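Local coordinates for protein halohydrin epoxidase A (Corynebacterium sp., PDB 4Z9F) that probably catalyses the reversible conversion of vicinal halohydrins into epoxides with release of hydrogen halide, and has a Rossmann-type fold as in short-chain dehydrogenases/reductases, at residues Asp214-Gly217 with Ala218-Phe222; Glu19-Arg23 with Asp24-Val28; Phe186-Ser189 with Asp190-Asn194; Ser116-Ala119 with Pro120-Ala124. The protein carries 1 engineered substitution. One frame throughout, in Å; residues are numbered along the deposited sequence.

Contact 1 (Asp214-Gly217 with Ala218-Phe222)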
loop_
_atom_site.group_PDB
_atom_site.type_symbol
_atom_site.label_atom_id
_atom_site.label_comp_id
_atom_site.label_asym_id
_atom_site.label_seq_id
_atom_site.Cartn_x
_atom_site.Cartn_y
_atom_site.Cartn_z
ATOM N N ASP C 214 14.839 10.937 21.245
ATOM C CA ASP C 214 15.624 9.731 21.519
ATOM C C ASP C 214 14.979 8.485 20.934
ATOM O O ASP C 214 15.662 7.468 20.753
ATOM C CB ASP C 214 15.858 9.537 23.026
ATOM C CG ASP C 214 14.572 9.248 23.809
ATOM O OD1 ASP C 214 14.160 8.068 23.891
ATOM O OD2 ASP C 214 13.987 10.199 24.372
ATOM N N GLU C 215 13.684 8.547 20.627
ATOM C CA GLU C 215 13.020 7.422 19.987
ATOM C C GLU C 215 13.365 7.366 18.508
ATOM O O GLU C 215 13.566 6.278 17.962
ATOM C CB GLU C 215 11.508 7.521 20.190
ATOM C CG GLU C 215 11.105 7.381 21.638
ATOM C CD GLU C 215 9.617 7.532 21.857
ATOM O OE1 GLU C 215 9.015 6.634 22.483
ATOM O OE2 GLU C 215 9.064 8.553 21.416
ATOM N N MET C 216 13.404 8.524 17.848
ATOM C CA MET C 216 13.955 8.580 16.501
ATOM C C MET C 216 15.412 8.155 16.519
ATOM O O MET C 216 15.875 7.442 15.620
ATOM C CB MET C 216 13.816 9.991 15.927
ATOM C CG MET C 216 14.446 10.195 14.553
ATOM S SD MET C 216 13.718 9.206 13.223
ATOM C CE MET C 216 12.249 10.159 12.849
ATOM N N GLY C 217 16.144 8.576 17.549
ATOM C CA GLY C 217 17.532 8.164 17.657
ATOM C C GLY C 217 17.679 6.662 17.760
ATOM O O GLY C 217 18.538 6.069 17.099
ATOM N N ALA C 218 16.830 6.023 18.579
ATOM C CA ALA C 218 16.918 4.582 18.786
ATOM C C ALA C 218 16.625 3.809 17.506
ATOM O O ALA C 218 17.271 2.789 17.232
ATOM C CB ALA C 218 15.967 4.150 19.900
ATOM N N LEU C 219 15.650 4.269 16.710
ATOM C CA LEU C 219 15.380 3.621 15.427
ATOM C C LEU C 219 16.587 3.741 14.497
ATOM O O LEU C 219 17.000 2.760 13.866
ATOM C CB LEU C 219 14.134 4.236 14.780
ATOM C CG LEU C 219 13.796 3.768 13.367
ATOM C CD1 LEU C 219 13.521 2.277 13.367
ATOM C CD2 LEU C 219 12.604 4.541 12.782
ATOM N N ILE C 220 17.185 4.929 14.434
ATOM C CA ILE C 220 18.307 5.163 13.532
ATOM C C ILE C 220 19.514 4.312 13.926
ATOM O O ILE C 220 20.181 3.729 13.065
ATOM C CB ILE C 220 18.639 6.668 13.489
ATOM C CG1 ILE C 220 17.612 7.407 12.623
ATOM C CG2 ILE C 220 20.050 6.907 12.964
ATOM C CD1 ILE C 220 17.804 8.918 12.571
ATOM N N THR C 221 19.824 4.228 15.222
ATOM C CA THR C 221 20.985 3.427 15.607
ATOM C C THR C 221 20.692 1.934 15.511
ATOM O O THR C 221 21.610 1.138 15.268
ATOM C CB THR C 221 21.476 3.788 17.015
ATOM O OG1 THR C 221 20.441 3.580 17.983
ATOM C CG2 THR C 221 21.951 5.237 17.068
ATOM N N PHE C 222 19.427 1.529 15.692
ATOM C CA PHE C 222 19.064 0.140 15.441
ATOM C C PHE C 222 19.258 -0.215 13.974
ATOM O O PHE C 222 19.808 -1.278 13.654
ATOM C CB PHE C 222 17.618 -0.125 15.865
ATOM C CG PHE C 222 17.144 -1.518 15.543
ATOM C CD1 PHE C 222 17.572 -2.595 16.297
ATOM C CD2 PHE C 222 16.265 -1.740 14.501
ATOM C CE1 PHE C 222 17.140 -3.872 16.025
ATOM C CE2 PHE C 222 15.824 -3.044 14.214
ATOM C CZ PHE C 222 16.270 -4.097 14.982
#

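Contact 2 (Glu19-Arg23 with Asp24-Val28)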
loop_
_atom_site.group_PDB
_atom_site.type_symbol
_atom_site.label_atom_id
_atom_site.label_comp_id
_atom_site.label_asym_id
_atom_site.label_seq_id
_atom_site.Cartn_x
_atom_site.Cartn_y
_atom_site.Cartn_z
ATOM N N GLU C 19 22.904 13.214 17.924
ATOM C CA GLU C 19 23.044 12.830 19.324
ATOM C C GLU C 19 23.061 11.317 19.503
ATOM O O GLU C 19 23.886 10.791 20.256
ATOM C CB GLU C 19 21.929 13.442 20.168
ATOM C CG GLU C 19 21.914 12.914 21.601
ATOM C CD GLU C 19 21.838 14.025 22.652
ATOM O OE1 GLU C 19 21.213 13.774 23.713
ATOM O OE2 GLU C 19 22.401 15.125 22.414
ATOM N N ALA C 20 22.148 10.594 18.848
ATOM C CA ALA C 20 22.071 9.158 19.098
ATOM C C ALA C 20 23.313 8.432 18.592
ATOM O O ALA C 20 23.841 7.547 19.272
ATOM C CB ALA C 20 20.822 8.576 18.448
ATOM N N LEU C 21 23.782 8.786 17.400
ATOM C CA LEU C 21 24.957 8.126 16.842
ATOM C C LEU C 21 26.209 8.458 17.647
ATOM O O LEU C 21 27.064 7.589 17.852
ATOM C CB LEU C 21 25.119 8.524 15.377
ATOM C CG LEU C 21 23.977 8.024 14.476
ATOM C CD1 LEU C 21 23.939 8.783 13.164
ATOM C CD2 LEU C 21 24.177 6.544 14.244
ATOM N N THR C 22 26.328 9.706 18.119
ATOM C CA THR C 22 27.478 10.081 18.940
ATOM C C THR C 22 27.504 9.273 20.236
ATOM O O THR C 22 28.543 8.723 20.622
ATOM C CB THR C 22 27.457 11.588 19.242
ATOM O OG1 THR C 22 27.706 12.338 18.045
ATOM C CG2 THR C 22 28.518 11.939 20.271
ATOM N N ARG C 23 26.356 9.168 20.914
ATOM C CA ARG C 23 26.281 8.368 22.127
ATOM C C ARG C 23 26.476 6.884 21.839
ATOM O O ARG C 23 26.882 6.137 22.735
ATOM C CB ARG C 23 24.946 8.629 22.842
ATOM C CG ARG C 23 24.483 7.560 23.808
ATOM C CD ARG C 23 23.446 8.093 24.798
ATOM N NE ARG C 23 22.174 8.393 24.138
ATOM C CZ ARG C 23 21.157 7.539 24.019
ATOM N NH1 ARG C 23 21.254 6.307 24.515
ATOM N NH2 ARG C 23 20.038 7.915 23.391
ATOM N N ASP C 24 26.236 6.447 20.608
ATOM C CA ASP C 24 26.419 5.054 20.236
ATOM C C ASP C 24 27.848 4.747 19.801
ATOM O O ASP C 24 28.128 3.614 19.394
ATOM C CB ASP C 24 25.437 4.684 19.117
ATOM C CG ASP C 24 25.277 3.181 18.945
ATOM O OD1 ASP C 24 25.026 2.742 17.800
ATOM O OD2 ASP C 24 25.393 2.442 19.951
ATOM N N GLY C 25 28.748 5.726 19.861
ATOM C CA GLY C 25 30.148 5.492 19.582
ATOM C C GLY C 25 30.652 5.961 18.237
ATOM O O GLY C 25 31.820 5.711 17.920
ATOM N N TYR C 26 29.823 6.630 17.441
ATOM C CA TYR C 26 30.238 7.113 16.132
ATOM C C TYR C 26 30.934 8.469 16.220
ATOM O O TYR C 26 30.656 9.291 17.095
ATOM C CB TYR C 26 29.039 7.264 15.191
ATOM C CG TYR C 26 28.409 5.975 14.693
ATOM C CD1 TYR C 26 27.783 5.107 15.569
ATOM C CD2 TYR C 26 28.404 5.659 13.339
ATOM C CE1 TYR C 26 27.186 3.935 15.124
ATOM C CE2 TYR C 26 27.807 4.491 12.881
ATOM C CZ TYR C 26 27.198 3.634 13.788
ATOM O OH TYR C 26 26.602 2.464 13.365
ATOM N N THR C 27 31.819 8.710 15.264
ATOM C CA THR C 27 32.178 10.066 14.887
ATOM C C THR C 27 31.167 10.513 13.842
ATOM O O THR C 27 31.042 9.887 12.782
ATOM C CB THR C 27 33.607 10.125 14.346
ATOM O OG1 THR C 27 34.500 9.658 15.359
ATOM C CG2 THR C 27 33.982 11.548 13.964
ATOM N N VAL C 28 30.429 11.570 14.145
ATOM C CA VAL C 28 29.368 12.037 13.267
ATOM C C VAL C 28 29.876 13.239 12.489
ATOM O O VAL C 28 30.051 14.329 13.048
ATOM C CB VAL C 28 28.094 12.369 14.052
ATOM C CG1 VAL C 28 26.989 12.741 13.082
ATOM C CG2 VAL C 28 27.694 11.169 14.930
#

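Contact 3 (Phe186-Ser189 with Asp190-Asn194)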
loop_
_atom_site.group_PDB
_atom_site.type_symbol
_atom_site.label_atom_id
_atom_site.label_comp_id
_atom_site.label_asym_id
_atom_site.label_seq_id
_atom_site.Cartn_x
_atom_site.Cartn_y
_atom_site.Cartn_z
ATOM N N PHE C 186 7.729 20.173 14.749
ATOM C CA PHE C 186 7.069 20.098 16.054
ATOM C C PHE C 186 8.072 20.445 17.146
ATOM O O PHE C 186 8.444 19.597 17.964
ATOM C CB PHE C 186 6.474 18.707 16.290
ATOM C CG PHE C 186 5.354 18.359 15.355
ATOM C CD1 PHE C 186 4.060 18.805 15.598
ATOM C CD2 PHE C 186 5.589 17.583 14.233
ATOM C CE1 PHE C 186 3.022 18.496 14.721
ATOM C CE2 PHE C 186 4.545 17.263 13.356
ATOM C CZ PHE C 186 3.267 17.719 13.607
ATOM N N PRO C 187 8.538 21.688 17.185
ATOM C CA PRO C 187 9.473 22.069 18.247
ATOM C C PRO C 187 8.800 21.966 19.611
ATOM O O PRO C 187 7.573 22.032 19.733
ATOM C CB PRO C 187 9.852 23.511 17.892
ATOM C CG PRO C 187 8.708 24.019 17.084
ATOM C CD PRO C 187 8.195 22.828 16.319
ATOM N N THR C 188 9.619 21.747 20.642
ATOM C CA THR C 188 9.079 21.640 21.992
ATOM C C THR C 188 8.253 22.867 22.362
ATOM O O THR C 188 7.211 22.744 23.017
ATOM C CB THR C 188 10.220 21.418 22.992
ATOM O OG1 THR C 188 10.800 20.133 22.742
ATOM C CG2 THR C 188 9.708 21.448 24.420
ATOM N N SER C 189 8.676 24.053 21.909
ATOM C CA SER C 189 7.962 25.281 22.254
ATOM C C SER C 189 6.523 25.280 21.740
ATOM O O SER C 189 5.635 25.844 22.392
ATOM C CB SER C 189 8.707 26.486 21.696
ATOM O OG SER C 189 8.917 26.293 20.312
ATOM N N ASP C 190 6.270 24.671 20.577
ATOM C CA ASP C 190 4.890 24.562 20.096
ATOM C C ASP C 190 4.055 23.690 21.018
ATOM O O ASP C 190 2.889 24.005 21.302
ATOM C CB ASP C 190 4.855 23.983 18.675
ATOM C CG ASP C 190 5.229 24.995 17.614
ATOM O OD1 ASP C 190 5.246 24.614 16.415
ATOM O OD2 ASP C 190 5.481 26.168 17.955
ATOM N N TRP C 191 4.622 22.574 21.476
ATOM C CA TRP C 191 3.909 21.738 22.431
ATOM C C TRP C 191 3.670 22.490 23.726
ATOM O O TRP C 191 2.602 22.369 24.339
ATOM C CB TRP C 191 4.697 20.456 22.712
ATOM C CG TRP C 191 3.948 19.579 23.648
ATOM C CD1 TRP C 191 4.104 19.497 25.001
ATOM C CD2 TRP C 191 2.877 18.693 23.308
ATOM N NE1 TRP C 191 3.210 18.593 25.524
ATOM C CE2 TRP C 191 2.439 18.091 24.508
ATOM C CE3 TRP C 191 2.252 18.346 22.107
ATOM C CZ2 TRP C 191 1.407 17.150 24.541
ATOM C CZ3 TRP C 191 1.226 17.417 22.137
ATOM C CH2 TRP C 191 0.814 16.824 23.346
ATOM N N GLU C 192 4.658 23.284 24.145
ATOM C CA GLU C 192 4.566 24.033 25.394
ATOM C C GLU C 192 3.552 25.165 25.297
ATOM O O GLU C 192 2.829 25.441 26.264
ATOM C CB GLU C 192 5.944 24.593 25.764
ATOM C CG GLU C 192 6.981 23.538 26.161
ATOM C CD GLU C 192 6.482 22.603 27.246
ATOM O OE1 GLU C 192 6.554 21.370 27.059
ATOM O OE2 GLU C 192 6.009 23.099 28.292
ATOM N N ASN C 193 3.478 25.833 24.146
ATOM C CA ASN C 193 2.725 27.081 24.051
ATOM C C ASN C 193 1.356 26.955 23.408
ATOM O O ASN C 193 0.474 27.762 23.719
ATOM C CB ASN C 193 3.504 28.131 23.252
ATOM C CG ASN C 193 4.746 28.595 23.960
ATOM O OD1 ASN C 193 4.784 28.690 25.192
ATOM N ND2 ASN C 193 5.773 28.901 23.185
ATOM N N ASN C 194 1.159 26.014 22.489
ATOM C CA ASN C 194 -0.043 26.057 21.664
ATOM C C ASN C 194 -1.045 24.986 22.079
ATOM O O ASN C 194 -0.794 23.786 21.856
ATOM C CB ASN C 194 0.327 25.906 20.184
ATOM C CG ASN C 194 1.302 26.980 19.710
ATOM O OD1 ASN C 194 1.307 28.113 20.216
ATOM N ND2 ASN C 194 2.127 26.632 18.727
#

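Contact 4 (Ser116-Ala119 with Pro120-Ala124)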
loop_
_atom_site.group_PDB
_atom_site.type_symbol
_atom_site.label_atom_id
_atom_site.label_comp_id
_atom_site.label_asym_id
_atom_site.label_seq_id
_atom_site.Cartn_x
_atom_site.Cartn_y
_atom_site.Cartn_z
ATOM N N SER C 116 26.724 9.459 -5.605
ATOM C CA SER C 116 28.125 9.647 -5.240
ATOM C C SER C 116 28.593 8.641 -4.198
ATOM O O SER C 116 29.794 8.395 -4.090
ATOM C CB SER C 116 28.340 11.069 -4.702
ATOM O OG SER C 116 27.827 11.201 -3.382
ATOM N N ALA C 117 27.678 8.046 -3.438
ATOM C CA ALA C 117 28.059 7.181 -2.326
ATOM C C ALA C 117 28.238 5.717 -2.724
ATOM O O ALA C 117 28.928 4.980 -2.010
ATOM C CB ALA C 117 27.007 7.275 -1.213
ATOM N N ILE C 118 27.652 5.287 -3.845
ATOM C CA ILE C 118 27.586 3.854 -4.154
ATOM C C ILE C 118 28.989 3.272 -4.310
ATOM O O ILE C 118 29.333 2.259 -3.688
ATOM C CB ILE C 118 26.727 3.608 -5.411
ATOM C CG1 ILE C 118 25.257 3.954 -5.143
ATOM C CG2 ILE C 118 26.842 2.159 -5.883
ATOM C CD1 ILE C 118 24.371 3.917 -6.396
ATOM N N ALA C 119 29.822 3.907 -5.127
ATOM C CA ALA C 119 31.132 3.315 -5.396
ATOM C C ALA C 119 31.974 3.204 -4.131
ATOM O O ALA C 119 32.437 2.089 -3.828
ATOM C CB ALA C 119 31.849 4.098 -6.503
ATOM N N PRO C 120 32.183 4.267 -3.337
ATOM C CA PRO C 120 33.005 4.101 -2.131
ATOM C C PRO C 120 32.369 3.194 -1.102
ATOM O O PRO C 120 33.089 2.465 -0.409
ATOM C CB PRO C 120 33.167 5.535 -1.598
ATOM C CG PRO C 120 32.050 6.303 -2.199
ATOM C CD PRO C 120 31.817 5.681 -3.550
ATOM N N LEU C 121 31.044 3.216 -0.974
ATOM C CA LEU C 121 30.389 2.324 -0.019
ATOM C C LEU C 121 30.516 0.860 -0.442
ATOM O O LEU C 121 30.692 -0.024 0.403
ATOM C CB LEU C 121 28.920 2.725 0.131
ATOM C CG LEU C 121 28.555 3.584 1.345
ATOM C CD1 LEU C 121 29.441 4.785 1.466
ATOM C CD2 LEU C 121 27.095 4.009 1.269
ATOM N N ARG C 122 30.424 0.577 -1.744
ATOM C CA ARG C 122 30.625 -0.798 -2.196
ATOM C C ARG C 122 32.049 -1.259 -1.914
ATOM O O ARG C 122 32.266 -2.361 -1.402
ATOM C CB ARG C 122 30.309 -0.938 -3.687
ATOM C CG ARG C 122 30.706 -2.321 -4.230
ATOM C CD ARG C 122 29.848 -2.751 -5.397
ATOM N NE ARG C 122 29.828 -1.718 -6.417
ATOM C CZ ARG C 122 28.736 -1.131 -6.890
ATOM N NH1 ARG C 122 28.862 -0.191 -7.808
ATOM N NH2 ARG C 122 27.529 -1.479 -6.461
ATOM N N ALA C 123 33.034 -0.415 -2.240
ATOM C CA ALA C 123 34.434 -0.787 -2.031
ATOM C C ALA C 123 34.724 -1.082 -0.563
ATOM O O ALA C 123 35.510 -1.983 -0.245
ATOM C CB ALA C 123 35.356 0.318 -2.551
ATOM N N ALA C 124 34.102 -0.344 0.349
ATOM C CA ALA C 124 34.365 -0.597 1.758
ATOM C C ALA C 124 33.578 -1.776 2.303
ATOM O O ALA C 124 33.725 -2.095 3.486
ATOM C CB ALA C 124 34.070 0.654 2.594
#

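Contact 1 (Asp214-Gly217 with Ala218-Phe222)
Ile220 folds back along its helix over the carbonyl of Met216 and ends against the thioether chain of the same residue. Its CB lies 3.6 Å from Met216 O, and CG1 comes slightly nearer, 3.5 Å from Met216 O. At the tip, CD1 is still 3.9 Å from Met216 O and reaches both Met216 CG and Met216 SD at 4.1 Å. This course follows from CG1 being turned beside the backbone N and opposite the carbonyl carbon (chi1 -77°), after which the chain runs on extended along the preceding turn. Met216 bends to meet it: its CG leaves anti to the backbone N, and further turns at chi2 and chi3 lead the sulfur past the isoleucine, the two chains crossing at a slant. Beneath them the backbone holds the turn, with Ile220 N donating to Met216 O over 3.1 Å in a fairly straight bond (160° at the hydrogen). One residue on, Thr221 N donates to Gly217 O at 2.9 Å, and Thr221 CG2 rests 3.5 Å from that same oxygen. On another side of the helix the Ala218 methyl sits 3.4 Å from Asp214 O. Asp214 forms a salt bridge with Arg212 and Glu215 one with Arg209; Glu215 also accepts a hydrogen bond from the backbone N of Arg212. Phe222 stacks on Phe222 of a second subunit. Within helix 213-224, Met216, Leu219 and Ile220 face Ile175 of strand 170-177. Met216 also reaches Phe238 of strand 235-238, whereas Ile220 and Thr221 meet helix 14-23.

Contact 2 (Glu19-Arg23 with Asp24-Val28)
Leu21 O accepts two backbone N-H groups from beyond the helix. The stronger bond comes from Tyr26 N at 2.9 Å, with the hydrogen nearly in line (160°); Asp24 N adds a weak, bent one at 3.1 Å and is also weakly bound to Ala20 O. Next to them Gly25 N donates to Thr22 O over 3.1 Å, approaching from well above the carbonyl plane. The bonds from Tyr26 and Gly25, together with the positive phi of Gly25 (104°), make a Schellman motif. At those backbone angles a side chain would press on the preceding carbonyl oxygen, which glycine avoids.

The reversal brings Tyr26 back onto Leu21. Leu21 CD2 sits over the centre of one ring face, 4.0 Å from the Tyr26 centroid and 8° off the ring normal, a CH-pi contact. Tyr26 OH is hydrogen-bonded to Asp74 OD2, which helps to place the ring. Val28 CG2, the branch opposite the carbonyl carbon, wedges between Leu21 CB, at 3.7 Å, and Thr22 OG1, at 3.3 Å; that hydroxyl is hydrogen-bonded to Val18 O within the helix. Leu21 and Tyr26 both touch Ala4 of strand 3-6. Strand 3-6, helix 14-23 and strand 27-30 make up the opening beta-alpha-beta unit of a Rossmann fold, and the Schellman turn delivers the chain from its helix into its second strand.

Contact 3 (Phe186-Ser189 with Asp190-Asn194)
Asp190 lays its carboxylate against the pyrrolidine ring of Pro187, with OD1 3.4 Å from Pro187 CD and 3.6 Å from Pro187 CG. One residue on from the proline, Thr188 runs beside Glu192 in the same direction, Thr188 CG2 meeting Glu192 CG at 3.9 Å. Asn193 folds its CB to within 3.2 Å of Ser189 O.

Backbone bonds set this spacing. Glu192 N donates to Thr188 O at 2.8 Å and Asn193 N to Ser189 O at the same length, while Pro187 O, at the N-cap position, receives only weak bonds from Asp190 N and Trp191 N. The aspartate reaches the proline because its CG lies beside the backbone N, opposite the carbonyl carbon (chi1 -77°). Farther out, Asn181 ND2 binds both Phe186 O and Thr188 OG1, tying down the entry to helix 188-193. The end of Trp191 leads off to helix 195-204, packing on Leu197 and Val201 and making a cation-pi contact with Arg198.

Across the turn the side chains meet by van der Waals contact, a carboxylate oxygen on ring CH2 groups and a methyl on a methylene, leaving the directional bonding to the backbone. A negative Asp190 in the first turn would probably be steadied by the helix dipole.

Contact 4 (Ser116-Ala119 with Pro120-Ala124)
Ile118 and Arg122 slant across each other on one flank of the helix, with the isoleucine CG2 branch set obliquely against the guanidinium group. That methyl lies 3.6 Å from Arg122 NH1 and 3.7 Å from Arg122 NH2. Arg122 starts out with CG opposite its backbone N (chi1 172°), then bends at chi3, and this bend swings the guanidinium back toward the previous turn. Two carboxylates fix the charged end: NH2 forms a salt bridge with Asp168, and NH1 one with Glu92 of a third subunit, a residue on which Ile118 also packs. The pair therefore lies at a subunit interface.

Pro120 points another way, and its CD sits where the amide hydrogen of another residue would be. Pro120 N thus has no hydrogen to give to Ser116 O; CD stands instead 3.4 Å from Ser116 O and 3.3 Å from Ala117 O, and helix 96-123 is kinked here. This helix connects strands 73-79 and 127-132 in a beta-alpha-beta crossover of the Rossmann fold, and the kink falls in its last turns.

Beyond the proline regular bonding resumes: Leu121 N donates to Ala117 O at 2.9 Å, and Arg122 N to Ile118 O at 2.8 Å. Leu121 turns its branches to the sheet, touching Ile73, Ile76, Ala127, Val129 and Ile170. Its CD2 also meets the Ala117 methyl, which shares Ile76 with it, while Pro120 and Ser116 face Val63 of helix 62-67.

In the fold
From the N terminus, contact 2 comes first, closing the turn from helix 14-23 into strand 27-30. Contact 4 follows at the end of helix 96-123, just before strand 127-132. Contact 3 spans the short helix 188-193 and its entry, after strand 170-177, and contact 1 lies in helix 213-224, ahead of strand 235-238. All are in series; none nests in or crosses another. Contacts 1 and 2 alone touch: Gly217 CA lies 3.4 Å from Ala20 CB, and Thr221 packs on Leu21, joining helices 14-23 and 213-224. Contacts 3 and 4 lie on opposite sides of the chain's centre, their own centres about 40 Å apart.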